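Local coordinates for hypothetical protein Atu0636 (Agrobacterium tumefaciens, PDB 2OZV), which is a predicted O-methyltransferase of the small-domain methyltransferase family, probably transferring a methyl group to a substrate not yet identified, at residues His231-Pro235 against Phe236-Leu240. Numbering follows the deposited sequence.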
loop_
_atom_site.group_PDB
_atom_site.type_symbol
_atom_site.label_atom_id
_atom_site.label_comp_id
_atom_site.label_asym_id
_atom_site.label_seq_id
_atom_site.Cartn_x
_atom_site.Cartn_y
_atom_site.Cartn_z
ATOM N N HIS B 231 -4.243 4.676 26.225
ATOM C CA HIS B 231 -5.501 4.791 25.491
ATOM C C HIS B 231 -5.638 6.159 24.840
ATOM O O HIS B 231 -6.473 6.338 23.970
ATOM C CB HIS B 231 -6.708 4.520 26.411
ATOM C CG HIS B 231 -7.062 3.066 26.531
ATOM N ND1 HIS B 231 -7.057 2.391 27.735
ATOM C CD2 HIS B 231 -7.411 2.153 25.591
ATOM C CE1 HIS B 231 -7.397 1.129 27.535
ATOM N NE2 HIS B 231 -7.616 0.958 26.241
ATOM N N ALA B 232 -4.818 7.122 25.266
ATOM C CA ALA B 232 -4.809 8.470 24.673
ATOM C C ALA B 232 -4.355 8.410 23.225
ATOM O O ALA B 232 -3.576 7.544 22.866
ATOM C CB ALA B 232 -3.868 9.358 25.438
ATOM N N PHE B 233 -4.810 9.353 22.408
ATOM C CA PHE B 233 -4.273 9.479 21.057
ATOM C C PHE B 233 -2.917 10.172 21.079
ATOM O O PHE B 233 -2.624 10.943 22.008
ATOM C CB PHE B 233 -5.241 10.238 20.153
ATOM C CG PHE B 233 -6.514 9.505 19.895
ATOM C CD1 PHE B 233 -6.533 8.386 19.065
ATOM C CD2 PHE B 233 -7.703 9.938 20.477
ATOM C CE1 PHE B 233 -7.720 7.701 18.801
ATOM C CE2 PHE B 233 -8.899 9.263 20.230
ATOM C CZ PHE B 233 -8.907 8.140 19.390
ATOM N N THR B 234 -2.081 9.845 20.094
ATOM C CA THR B 234 -0.861 10.588 19.786
ATOM C C THR B 234 -1.224 12.041 19.443
ATOM O O THR B 234 -2.341 12.308 19.001
ATOM C CB THR B 234 -0.039 9.920 18.647
ATOM O OG1 THR B 234 -0.843 9.796 17.465
ATOM C CG2 THR B 234 0.409 8.542 19.061
ATOM N N PRO B 235 -0.305 12.994 19.698
ATOM C CA PRO B 235 -0.674 14.424 19.601
ATOM C C PRO B 235 -1.242 14.881 18.237
ATOM O O PRO B 235 -2.258 15.579 18.217
ATOM C CB PRO B 235 0.626 15.145 19.973
ATOM C CG PRO B 235 1.369 14.134 20.843
ATOM C CD PRO B 235 1.095 12.827 20.137
ATOM N N PHE B 236 -0.637 14.475 17.116
ATOM C CA PHE B 236 -1.172 14.883 15.812
ATOM C C PHE B 236 -2.571 14.316 15.600
ATOM O O PHE B 236 -3.478 15.036 15.192
ATOM C CB PHE B 236 -0.256 14.506 14.634
ATOM C CG PHE B 236 -0.749 15.018 13.293
ATOM C CD1 PHE B 236 -0.926 16.390 13.071
ATOM C CD2 PHE B 236 -1.035 14.136 12.251
ATOM C CE1 PHE B 236 -1.380 16.866 11.833
ATOM C CE2 PHE B 236 -1.484 14.610 11.015
ATOM C CZ PHE B 236 -1.651 15.964 10.804
ATOM N N VAL B 237 -2.736 13.024 15.886
ATOM C CA VAL B 237 -4.028 12.354 15.723
ATOM C C VAL B 237 -5.072 12.931 16.679
ATOM O O VAL B 237 -6.254 13.078 16.322
ATOM C CB VAL B 237 -3.889 10.826 15.890
ATOM C CG1 VAL B 237 -5.252 10.128 15.883
ATOM C CG2 VAL B 237 -2.982 10.271 14.782
ATOM N N ASP B 238 -4.640 13.287 17.876
ATOM C CA ASP B 238 -5.564 13.912 18.806
ATOM C C ASP B 238 -6.107 15.241 18.269
ATOM O O ASP B 238 -7.309 15.497 18.387
ATOM C CB ASP B 238 -4.947 14.085 20.191
ATOM C CG ASP B 238 -5.991 14.377 21.242
ATOM O OD1 ASP B 238 -6.956 13.581 21.388
ATOM O OD2 ASP B 238 -5.863 15.426 21.894
ATOM N N ASP B 239 -5.234 16.071 17.689
ATOM C CA ASP B 239 -5.652 17.290 16.977
ATOM C C ASP B 239 -6.645 17.007 15.837
ATOM O O ASP B 239 -7.629 17.745 15.672
ATOM C CB ASP B 239 -4.442 18.046 16.422
ATOM C CG ASP B 239 -3.669 18.783 17.490
ATOM O OD1 ASP B 239 -4.260 19.091 18.546
ATOM O OD2 ASP B 239 -2.465 19.053 17.267
ATOM N N LEU B 240 -6.387 15.965 15.047
ATOM C CA LEU B 240 -7.305 15.581 13.977
ATOM C C LEU B 240 -8.671 15.225 14.576
ATOM O O LEU B 240 -9.713 15.704 14.101
ATOM C CB LEU B 240 -6.748 14.424 13.148
ATOM C CG LEU B 240 -5.449 14.690 12.385
ATOM C CD1 LEU B 240 -5.124 13.450 11.575
ATOM C CD2 LEU B 240 -5.491 15.956 11.497
HETATM O O HOH W 1 -6.714 11.359 23.503
HETATM O O HOH W 2 0.048 11.269 15.627
#
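Phe233 and Asp238 meet at the start of helix 235-241, Asp238 OD1 lying at the edge of the phenyl ring, near its plane. Asp238 OD1 stands 3.8 Å from Phe233 CD2, and the ring and carboxylate planes are nearly parallel, 22° apart. Asp238 CG, anti to the backbone N (chi1 -165°), places OD1 beside Phe233. There a water bridges the two residues: it accepts from Phe233 N at 3.0 Å and donates to Asp238 OD1 at 3.1 Å. The other ortho carbon, Phe233 CD1, rests 3.8 Å from Val237 CG1 in an apolar contact, the two side chains crossing at about a right angle; the ring also stacks with that of His226.

The first turn is closed by two i to i+4 bonds, to Thr234 O and Pro235 O. The carbonyl O of Pro235 accepts from Asp239 N at 3.1 Å with an N-H...O angle of 169°, one step after Thr234 O receives Asp238 N at 2.7 Å. Thr234 sits at the N-cap position, yet its side chain makes no capping bond; OG1 is hydrogen-bonded to Ile224 O and accepts a hydrogen bond from a second water. This is a proline-led helix N-terminus: Pro235 occupies N1, where its missing N-H costs no helical bond, and the surface helix follows the loop after strand 218-224, outermost in this chain's mixed sheet.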